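Farnesyl diphosphate phosphatase YisP (Bacillus subtilis subsp. subtilis, PDB 3WE9) hydrolyses farnesyl diphosphate to farnesol and diphosphate, a reaction that supports biofilm formation, although its fold is that of the squalene and phytoene synthases. Local coordinates at residues L238-A243 with T265-I270; R163-L168 with A243-I248; L33-L38 with S230-K235. All blocks are in the same frame, centred on the assembly; numbering follows the deposited sequence.

Contact 1 of 3, residues L238-A243 with T265-I270; sequences LHLHRA and TEVKQI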
loop_
_atom_site.group_PDB
_atom_site.type_symbol
_atom_site.label_atom_id
_atom_site.label_comp_id
_atom_site.label_asym_id
_atom_site.label_seq_id
_atom_site.Cartn_x
_atom_site.Cartn_y
_atom_site.Cartn_z
ATOM N N LEU A 238 -1.800 8.641 4.970
ATOM C CA LEU A 238 -2.686 8.336 6.082
ATOM C C LEU A 238 -4.109 8.824 5.808
ATOM O O LEU A 238 -5.068 8.060 5.914
ATOM C CB LEU A 238 -2.156 8.984 7.365
ATOM C CG LEU A 238 -0.915 8.322 7.969
ATOM C CD1 LEU A 238 -0.388 9.165 9.129
ATOM C CD2 LEU A 238 -1.274 6.921 8.444
ATOM N N HIS A 239 -4.237 10.099 5.456
ATOM C CA HIS A 239 -5.547 10.692 5.174
ATOM C C HIS A 239 -6.278 10.017 4.021
ATOM O O HIS A 239 -7.483 9.774 4.098
ATOM C CB HIS A 239 -5.393 12.183 4.854
ATOM C CG HIS A 239 -5.273 13.055 6.064
ATOM N ND1 HIS A 239 -4.367 12.810 7.073
ATOM C CD2 HIS A 239 -5.950 14.170 6.428
ATOM C CE1 HIS A 239 -4.492 13.736 8.008
ATOM N NE2 HIS A 239 -5.445 14.573 7.641
ATOM N N LEU A 240 -5.548 9.721 2.952
ATOM C CA LEU A 240 -6.132 9.098 1.771
ATOM C C LEU A 240 -6.700 7.709 2.027
ATOM O O LEU A 240 -7.795 7.389 1.568
ATOM C CB LEU A 240 -5.095 9.021 0.645
ATOM C CG LEU A 240 -4.682 10.367 0.032
ATOM C CD1 LEU A 240 -3.510 10.170 -0.926
ATOM C CD2 LEU A 240 -5.876 10.979 -0.692
ATOM N N HIS A 241 -5.959 6.885 2.761
ATOM C CA HIS A 241 -6.412 5.527 3.029
ATOM C C HIS A 241 -7.503 5.455 4.080
ATOM O O HIS A 241 -8.330 4.548 4.053
ATOM C CB HIS A 241 -5.201 4.651 3.343
ATOM C CG HIS A 241 -4.301 4.486 2.161
ATOM N ND1 HIS A 241 -4.600 3.636 1.118
ATOM C CD2 HIS A 241 -3.200 5.176 1.775
ATOM C CE1 HIS A 241 -3.729 3.808 0.141
ATOM N NE2 HIS A 241 -2.870 4.740 0.513
ATOM N N ARG A 242 -7.529 6.420 4.995
ATOM C CA ARG A 242 -8.612 6.453 5.970
ATOM C C ARG A 242 -9.868 6.829 5.187
ATOM O O ARG A 242 -10.944 6.265 5.397
ATOM C CB ARG A 242 -8.363 7.505 7.057
ATOM C CG ARG A 242 -7.587 6.986 8.248
ATOM C CD ARG A 242 -7.700 7.924 9.439
ATOM N NE ARG A 242 -7.027 7.381 10.615
ATOM C CZ ARG A 242 -5.795 7.709 10.996
ATOM N NH1 ARG A 242 -5.090 8.589 10.294
ATOM N NH2 ARG A 242 -5.271 7.156 12.084
ATOM N N ALA A 243 -9.716 7.785 4.272
ATOM C CA ALA A 243 -10.823 8.252 3.446
ATOM C C ALA A 243 -11.378 7.123 2.577
ATOM O O ALA A 243 -12.580 7.063 2.319
ATOM C CB ALA A 243 -10.369 9.416 2.570
ATOM N N THR A 265 -11.180 14.415 -7.774
ATOM C CA THR A 265 -11.871 15.429 -6.991
ATOM C C THR A 265 -11.786 15.103 -5.509
ATOM O O THR A 265 -11.490 15.974 -4.691
ATOM C CB THR A 265 -13.365 15.532 -7.395
ATOM O OG1 THR A 265 -13.462 15.877 -8.783
ATOM C CG2 THR A 265 -14.073 16.604 -6.574
ATOM N N GLU A 266 -12.041 13.845 -5.163
ATOM C CA GLU A 266 -11.989 13.429 -3.768
ATOM C C GLU A 266 -10.601 13.584 -3.154
ATOM O O GLU A 266 -10.468 14.085 -2.036
ATOM C CB GLU A 266 -12.477 11.984 -3.635
ATOM C CG GLU A 266 -13.994 11.866 -3.701
ATOM C CD GLU A 266 -14.485 10.436 -3.799
ATOM O OE1 GLU A 266 -15.679 10.205 -3.513
ATOM O OE2 GLU A 266 -13.693 9.544 -4.166
ATOM N N VAL A 267 -9.573 13.161 -3.882
ATOM C CA VAL A 267 -8.203 13.267 -3.386
ATOM C C VAL A 267 -7.896 14.733 -3.090
ATOM O O VAL A 267 -7.358 15.076 -2.036
ATOM C CB VAL A 267 -7.185 12.739 -4.429
ATOM C CG1 VAL A 267 -5.764 12.948 -3.926
ATOM C CG2 VAL A 267 -7.438 11.259 -4.706
ATOM N N LYS A 268 -8.260 15.594 -4.032
ATOM C CA LYS A 268 -8.045 17.023 -3.892
ATOM C C LYS A 268 -8.658 17.557 -2.594
ATOM O O LYS A 268 -8.004 18.281 -1.846
ATOM C CB LYS A 268 -8.633 17.732 -5.113
ATOM C CG LYS A 268 -8.403 19.223 -5.174
ATOM C CD LYS A 268 -8.674 19.705 -6.587
ATOM C CE LYS A 268 -8.908 21.198 -6.654
ATOM N NZ LYS A 268 -9.142 21.629 -8.062
ATOM N N GLN A 269 -9.906 17.190 -2.315
ATOM C CA GLN A 269 -10.564 17.652 -1.093
ATOM C C GLN A 269 -9.844 17.139 0.149
ATOM O O GLN A 269 -9.524 17.902 1.062
ATOM C CB GLN A 269 -12.022 17.190 -1.049
ATOM C CG GLN A 269 -12.737 17.575 0.247
ATOM C CD GLN A 269 -12.849 19.085 0.435
ATOM O OE1 GLN A 269 -13.133 19.568 1.533
ATOM N NE2 GLN A 269 -12.635 19.837 -0.642
ATOM N N ILE A 270 -9.603 15.832 0.179
ATOM C CA ILE A 270 -8.918 15.208 1.302
ATOM C C ILE A 270 -7.599 15.921 1.560
ATOM O O ILE A 270 -7.234 16.185 2.708
ATOM C CB ILE A 270 -8.594 13.720 1.017
ATOM C CG1 ILE A 270 -9.868 12.951 0.650
ATOM C CG2 ILE A 270 -7.904 13.101 2.230
ATOM C CD1 ILE A 270 -10.920 12.929 1.731
#

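Contact 2 of 3, residues R163-L168 with A243-I248; sequences RFLSDL and AVLEKI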
loop_
_atom_site.group_PDB
_atom_site.type_symbol
_atom_site.label_atom_id
_atom_site.label_comp_id
_atom_site.label_asym_id
_atom_site.label_seq_id
_atom_site.Cartn_x
_atom_site.Cartn_y
_atom_site.Cartn_z
ATOM N N ARG A 163 -6.282 -1.815 0.590
ATOM C CA ARG A 163 -6.455 -2.235 -0.790
ATOM C C ARG A 163 -7.256 -3.532 -0.834
ATOM O O ARG A 163 -8.162 -3.685 -1.654
ATOM C CB ARG A 163 -5.091 -2.434 -1.456
ATOM C CG ARG A 163 -4.378 -1.132 -1.774
ATOM C CD ARG A 163 -2.957 -1.386 -2.234
ATOM N NE ARG A 163 -2.341 -0.181 -2.777
ATOM C CZ ARG A 163 -2.604 0.318 -3.981
ATOM N NH1 ARG A 163 -3.475 -0.288 -4.777
ATOM N NH2 ARG A 163 -1.994 1.423 -4.391
ATOM N N PHE A 164 -6.923 -4.464 0.056
ATOM C CA PHE A 164 -7.624 -5.740 0.112
ATOM C C PHE A 164 -9.113 -5.536 0.367
ATOM O O PHE A 164 -9.947 -6.173 -0.267
ATOM C CB PHE A 164 -7.053 -6.636 1.220
ATOM C CG PHE A 164 -5.667 -7.158 0.942
ATOM C CD1 PHE A 164 -5.041 -6.920 -0.285
ATOM C CD2 PHE A 164 -4.994 -7.910 1.905
ATOM C CE1 PHE A 164 -3.769 -7.425 -0.549
ATOM C CE2 PHE A 164 -3.716 -8.423 1.652
ATOM C CZ PHE A 164 -3.102 -8.180 0.422
ATOM N N LEU A 165 -9.431 -4.647 1.308
ATOM C CA LEU A 165 -10.815 -4.348 1.677
ATOM C C LEU A 165 -11.602 -3.524 0.651
ATOM O O LEU A 165 -12.824 -3.398 0.759
ATOM C CB LEU A 165 -10.834 -3.600 3.017
ATOM C CG LEU A 165 -10.400 -4.387 4.265
ATOM C CD1 LEU A 165 -10.238 -3.441 5.453
ATOM C CD2 LEU A 165 -11.434 -5.454 4.579
ATOM N N SER A 166 -10.900 -2.966 -0.330
ATOM C CA SER A 166 -11.513 -2.118 -1.357
ATOM C C SER A 166 -12.042 -2.839 -2.596
ATOM O O SER A 166 -12.709 -2.226 -3.434
ATOM C CB SER A 166 -10.496 -1.068 -1.830
ATOM O OG SER A 166 -10.041 -0.253 -0.764
ATOM N N ASP A 167 -11.761 -4.129 -2.727
ATOM C CA ASP A 167 -12.181 -4.843 -3.925
ATOM C C ASP A 167 -12.148 -6.348 -3.707
ATOM O O ASP A 167 -11.077 -6.937 -3.551
ATOM C CB ASP A 167 -11.241 -4.441 -5.068
ATOM C CG ASP A 167 -11.591 -5.085 -6.400
ATOM O OD1 ASP A 167 -12.673 -5.694 -6.541
ATOM O OD2 ASP A 167 -10.761 -4.959 -7.323
ATOM N N LEU A 168 -13.331 -6.956 -3.681
ATOM C CA LEU A 168 -13.457 -8.396 -3.489
ATOM C C LEU A 168 -14.155 -9.026 -4.692
ATOM O O LEU A 168 -14.888 -10.007 -4.556
ATOM C CB LEU A 168 -14.247 -8.685 -2.209
ATOM C CG LEU A 168 -13.648 -8.135 -0.903
ATOM C CD1 LEU A 168 -14.548 -8.525 0.273
ATOM C CD2 LEU A 168 -12.233 -8.680 -0.707
ATOM N N ALA A 243 -9.716 7.785 4.272
ATOM C CA ALA A 243 -10.823 8.252 3.446
ATOM C C ALA A 243 -11.378 7.123 2.577
ATOM O O ALA A 243 -12.580 7.063 2.319
ATOM C CB ALA A 243 -10.369 9.416 2.570
ATOM N N VAL A 244 -10.501 6.238 2.113
ATOM C CA VAL A 244 -10.938 5.114 1.298
ATOM C C VAL A 244 -11.900 4.234 2.104
ATOM O O VAL A 244 -12.962 3.844 1.614
ATOM C CB VAL A 244 -9.732 4.260 0.823
ATOM C CG1 VAL A 244 -10.229 2.961 0.175
ATOM C CG2 VAL A 244 -8.904 5.043 -0.183
ATOM N N LEU A 245 -11.522 3.930 3.341
ATOM C CA LEU A 245 -12.358 3.110 4.213
ATOM C C LEU A 245 -13.698 3.796 4.473
ATOM O O LEU A 245 -14.748 3.147 4.510
ATOM C CB LEU A 245 -11.642 2.848 5.543
ATOM C CG LEU A 245 -10.391 1.965 5.437
ATOM C CD1 LEU A 245 -9.653 1.941 6.759
ATOM C CD2 LEU A 245 -10.799 0.558 5.010
ATOM N N GLU A 246 -13.666 5.113 4.653
ATOM C CA GLU A 246 -14.904 5.849 4.895
ATOM C C GLU A 246 -15.809 5.825 3.659
ATOM O O GLU A 246 -17.030 5.691 3.780
ATOM C CB GLU A 246 -14.588 7.290 5.307
ATOM C CG GLU A 246 -13.825 7.394 6.622
ATOM C CD GLU A 246 -14.653 6.973 7.838
ATOM O OE1 GLU A 246 -15.150 5.823 7.876
ATOM O OE2 GLU A 246 -14.805 7.802 8.765
ATOM N N LYS A 247 -15.215 5.931 2.473
ATOM C CA LYS A 247 -15.991 5.913 1.234
ATOM C C LYS A 247 -16.681 4.565 1.063
ATOM O O LYS A 247 -17.850 4.488 0.674
ATOM C CB LYS A 247 -15.090 6.181 0.020
ATOM C CG LYS A 247 -15.863 6.254 -1.302
ATOM C CD LYS A 247 -14.982 6.633 -2.487
ATOM C CE LYS A 247 -15.818 6.753 -3.765
ATOM N NZ LYS A 247 -15.014 7.171 -4.946
ATOM N N ILE A 248 -15.944 3.498 1.347
ATOM C CA ILE A 248 -16.489 2.152 1.233
ATOM C C ILE A 248 -17.706 2.028 2.152
ATOM O O ILE A 248 -18.739 1.484 1.759
ATOM C CB ILE A 248 -15.416 1.094 1.612
ATOM C CG1 ILE A 248 -14.262 1.160 0.598
ATOM C CG2 ILE A 248 -16.039 -0.302 1.640
ATOM C CD1 ILE A 248 -13.066 0.272 0.930
#

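Contact 3 of 3, residues L33-L38 with S230-K235; sequences LSYLPL and SQKTVK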
loop_
_atom_site.group_PDB
_atom_site.type_symbol
_atom_site.label_atom_id
_atom_site.label_comp_id
_atom_site.label_asym_id
_atom_site.label_seq_id
_atom_site.Cartn_x
_atom_site.Cartn_y
_atom_site.Cartn_z
ATOM N N LEU A 33 3.210 10.785 -2.739
ATOM C CA LEU A 33 4.644 10.842 -3.001
ATOM C C LEU A 33 5.091 12.139 -3.667
ATOM O O LEU A 33 6.260 12.521 -3.569
ATOM C CB LEU A 33 5.055 9.665 -3.889
ATOM C CG LEU A 33 4.955 8.253 -3.302
ATOM C CD1 LEU A 33 5.265 7.231 -4.391
ATOM C CD2 LEU A 33 5.911 8.106 -2.133
ATOM N N SER A 34 4.162 12.816 -4.336
ATOM C CA SER A 34 4.486 14.054 -5.038
ATOM C C SER A 34 5.054 15.130 -4.119
ATOM O O SER A 34 5.739 16.043 -4.577
ATOM C CB SER A 34 3.247 14.596 -5.766
ATOM O OG SER A 34 2.287 15.097 -4.849
ATOM N N TYR A 35 4.779 15.017 -2.822
ATOM C CA TYR A 35 5.257 15.995 -1.850
ATOM C C TYR A 35 6.728 15.838 -1.475
ATOM O O TYR A 35 7.304 16.713 -0.827
ATOM C CB TYR A 35 4.392 15.941 -0.591
ATOM C CG TYR A 35 2.951 16.293 -0.865
ATOM C CD1 TYR A 35 2.590 17.584 -1.245
ATOM C CD2 TYR A 35 1.949 15.327 -0.775
ATOM C CE1 TYR A 35 1.265 17.907 -1.526
ATOM C CE2 TYR A 35 0.621 15.637 -1.056
ATOM C CZ TYR A 35 0.287 16.929 -1.430
ATOM O OH TYR A 35 -1.025 17.245 -1.700
ATOM N N LEU A 36 7.335 14.728 -1.875
ATOM C CA LEU A 36 8.747 14.499 -1.584
ATOM C C LEU A 36 9.634 15.283 -2.551
ATOM O O LEU A 36 9.219 15.604 -3.667
ATOM C CB LEU A 36 9.084 13.011 -1.730
ATOM C CG LEU A 36 8.525 11.999 -0.722
ATOM C CD1 LEU A 36 8.744 10.589 -1.254
ATOM C CD2 LEU A 36 9.205 12.181 0.625
ATOM N N PRO A 37 10.864 15.619 -2.124
ATOM C CA PRO A 37 11.773 16.350 -3.010
ATOM C C PRO A 37 12.001 15.421 -4.200
ATOM O O PRO A 37 11.867 14.202 -4.066
ATOM C CB PRO A 37 13.028 16.519 -2.154
ATOM C CG PRO A 37 12.458 16.652 -0.771
ATOM C CD PRO A 37 11.399 15.563 -0.753
ATOM N N LEU A 38 12.342 15.990 -5.351
ATOM C CA LEU A 38 12.543 15.212 -6.570
ATOM C C LEU A 38 13.355 13.924 -6.431
ATOM O O LEU A 38 12.902 12.849 -6.838
ATOM C CB LEU A 38 13.172 16.099 -7.654
ATOM C CG LEU A 38 13.319 15.442 -9.031
ATOM C CD1 LEU A 38 11.958 14.933 -9.502
ATOM C CD2 LEU A 38 13.894 16.447 -10.024
ATOM N N SER A 230 9.351 14.729 4.343
ATOM C CA SER A 230 8.516 13.559 4.049
ATOM C C SER A 230 7.215 13.467 4.862
ATOM O O SER A 230 6.418 12.543 4.666
ATOM C CB SER A 230 9.330 12.259 4.211
ATOM O OG SER A 230 9.741 12.043 5.551
ATOM N N GLN A 231 6.988 14.426 5.758
ATOM C CA GLN A 231 5.779 14.427 6.587
ATOM C C GLN A 231 4.490 14.586 5.793
ATOM O O GLN A 231 3.503 13.898 6.059
ATOM C CB GLN A 231 5.835 15.537 7.640
ATOM C CG GLN A 231 6.760 15.243 8.794
ATOM C CD GLN A 231 6.551 16.191 9.960
ATOM O OE1 GLN A 231 7.250 16.110 10.968
ATOM N NE2 GLN A 231 5.583 17.088 9.830
ATOM N N LYS A 232 4.487 15.503 4.833
ATOM C CA LYS A 232 3.298 15.715 4.025
ATOM C C LYS A 232 2.960 14.459 3.236
ATOM O O LYS A 232 1.790 14.177 2.976
ATOM C CB LYS A 232 3.492 16.902 3.080
ATOM C CG LYS A 232 3.611 18.229 3.814
ATOM C CD LYS A 232 3.737 19.408 2.867
ATOM C CE LYS A 232 2.426 19.700 2.156
ATOM N NZ LYS A 232 2.505 21.015 1.454
ATOM N N THR A 233 3.989 13.711 2.852
ATOM C CA THR A 233 3.788 12.475 2.101
ATOM C C THR A 233 3.163 11.404 2.992
ATOM O O THR A 233 2.240 10.710 2.577
ATOM C CB THR A 233 5.121 11.959 1.510
ATOM O OG1 THR A 233 5.495 12.783 0.397
ATOM C CG2 THR A 233 4.992 10.507 1.036
ATOM N N VAL A 234 3.655 11.274 4.219
ATOM C CA VAL A 234 3.109 10.288 5.149
ATOM C C VAL A 234 1.698 10.693 5.570
ATOM O O VAL A 234 0.790 9.865 5.603
ATOM C CB VAL A 234 3.992 10.144 6.412
ATOM C CG1 VAL A 234 3.329 9.199 7.408
ATOM C CG2 VAL A 234 5.370 9.609 6.029
ATOM N N LYS A 235 1.522 11.974 5.877
ATOM C CA LYS A 235 0.224 12.506 6.280
ATOM C C LYS A 235 -0.799 12.287 5.162
ATOM O O LYS A 235 -1.936 11.883 5.414
ATOM C CB LYS A 235 0.350 14.003 6.590
ATOM C CG LYS A 235 -0.914 14.655 7.135
ATOM C CD LYS A 235 -0.672 16.130 7.451
ATOM C CE LYS A 235 -1.906 16.788 8.055
ATOM N NZ LYS A 235 -1.672 18.231 8.369
#

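Contact 1 of 3, residues L238-A243 with T265-I270
Ile270 puts three of its side-chain carbons to work against helix 228-250. Its CD1 lies 3.7 Å from Ala243 CB, with CG1 a little further back, while the other branch turns the opposite way along the helix, CG2 coming to 3.7 Å from His239 CB. The two branches thus bracket one helical turn, from His239 to Ala243, the same turn closed by the backbone bond from Ala243 N to His239 O at 3.0 Å. With CG1 anti to the carbonyl carbon (chi1 -56°), CG2 falls anti to the backbone N, and the fork opens along the neighbouring helix. Leu240 completes the first shell: its CB does not point at helix 264-271, but CD2 swings nearer and reaches Val267 CG1 at 3.8 Å, with Ile270 CG2 slightly beyond at 4.1 Å. Only carbon meets carbon between these side chains; the imidazole of His239 bends back, ND1 making a weak hydrogen bond to Lys235 O. Leu262, in the loop leading into helix 264-271, touches Leu240, Ala243 and Val267, and Ala28 of helix 27-33 backs Leu240. A salt bridge from Glu266 OE2 to Lys247 NZ adds a polar tie. The short axes run 10.1 Å apart at 126°, an apolar helix-helix crossing by which the short C-terminal helix docks on the outside of the all-helical squalene/phytoene synthase fold.

Contact 2 of 3, residues R163-L168 with A243-I248
Ile248 extends its CG1 branch anti to the carbonyl carbon (chi1 -64°) and carries it on fully stretched (chi2 174°), which delivers CD1 to the end of helix 145-165. There CD1 meets Ser166, 3.5 Å from OG and 3.7 Å from CA, and lies 3.7 Å from the carbonyl oxygen Leu165 O. Val244, one turn earlier, has CG1 anti to its own backbone N (chi1 170°) and brings that methyl to 3.4 Å from Ser166 OG. The hydroxyl is therefore flanked by two aliphatic carbons, from Val244 and Ile248, in a buried setting. Its polar need is met by a hydrogen bond to Val162 O of helix 145-165, and Leu165 O likewise finds a partner, accepting a hydrogen bond from Trp205 NE1. Beside these two polar atoms the leucines meet methyl to methyl, Leu165 CD1 against Leu245 CD2 at 4.1 Å, their side chains crossing at a slant. Trp205 of helix 199-221 also covers Leu245 and Ile248, so a third helix closes the apolar cluster, and Val162 adds to it by touching Val244 and Leu245. Ser166 is further tied to the chain beyond helix 228-250 through a backbone hydrogen bond with Phe260. Three helices thus converge where helix 145-165 gives way to a loop, a buried junction just before the squalene/phytoene synthase DXXXD motif, which starts at Asp167 (DLGTD).

Contact 3 of 3, residues L33-L38 with S230-K235
The hydroxyl Thr233 OG1 gives a hydrogen bond to Ala32 O, a carbonyl of helix 27-33, and the carbons of the following turn close round it: Leu36 CG at 3.3 Å and Tyr35 CB at 3.5 Å. OG1 stands anti to the carbonyl carbon (chi1 -74°), which leaves the methyl CG2 to meet Leu33, 4.1 Å from its CD2. Leu36 crosses Thr233 at about a right angle and sends CD2 on to Ser230 CB at 3.6 Å; the hydroxyl of that serine is hydrogen-bonded to Leu140 O. At the outer margin Tyr35 and Lys232 also run nearly perpendicular, their CB atoms 3.9 Å apart and Lys232 CE at 4.0 Å from Tyr35 CD1, while Ser34 OG sits over the centre of one ring face. An alanine at Leu36 is likely to open a gap between the turn and the helix, leaving Ser230 CB without its methyl neighbour and one flank of the Thr233 hydroxyl less covered. Leu33 to Leu36 form a type I beta turn, closed by Leu36 N to Leu33 O at 3.0 Å, and Pro37 follows as N-cap of helix 38-54: a tight turn joining helix 27-33 to helix 38-54, seated on the N-terminal part of helix 228-250 in this all-helical fold.

From the N terminus, the turn between helices 27-33 and 38-54 is met first, and contact 3 closes the longest loop when helix 228-250 arrives, with 191 residues in between. Contact 2 opens within that span, at the end of helix 145-165, and closes further along the same helix, so the two loops cross. Contact 1 starts after contact 3 has closed, in series with it, and brings the C-terminal helix 264-271 back; it crosses contact 2, with which it shares Ala243 and the link between Glu266 and Lys247. Helix 228-250 thus carries contact 3, then contact 1, then contact 2, joining the N-terminal helices, the middle of the chain and its C-terminal end.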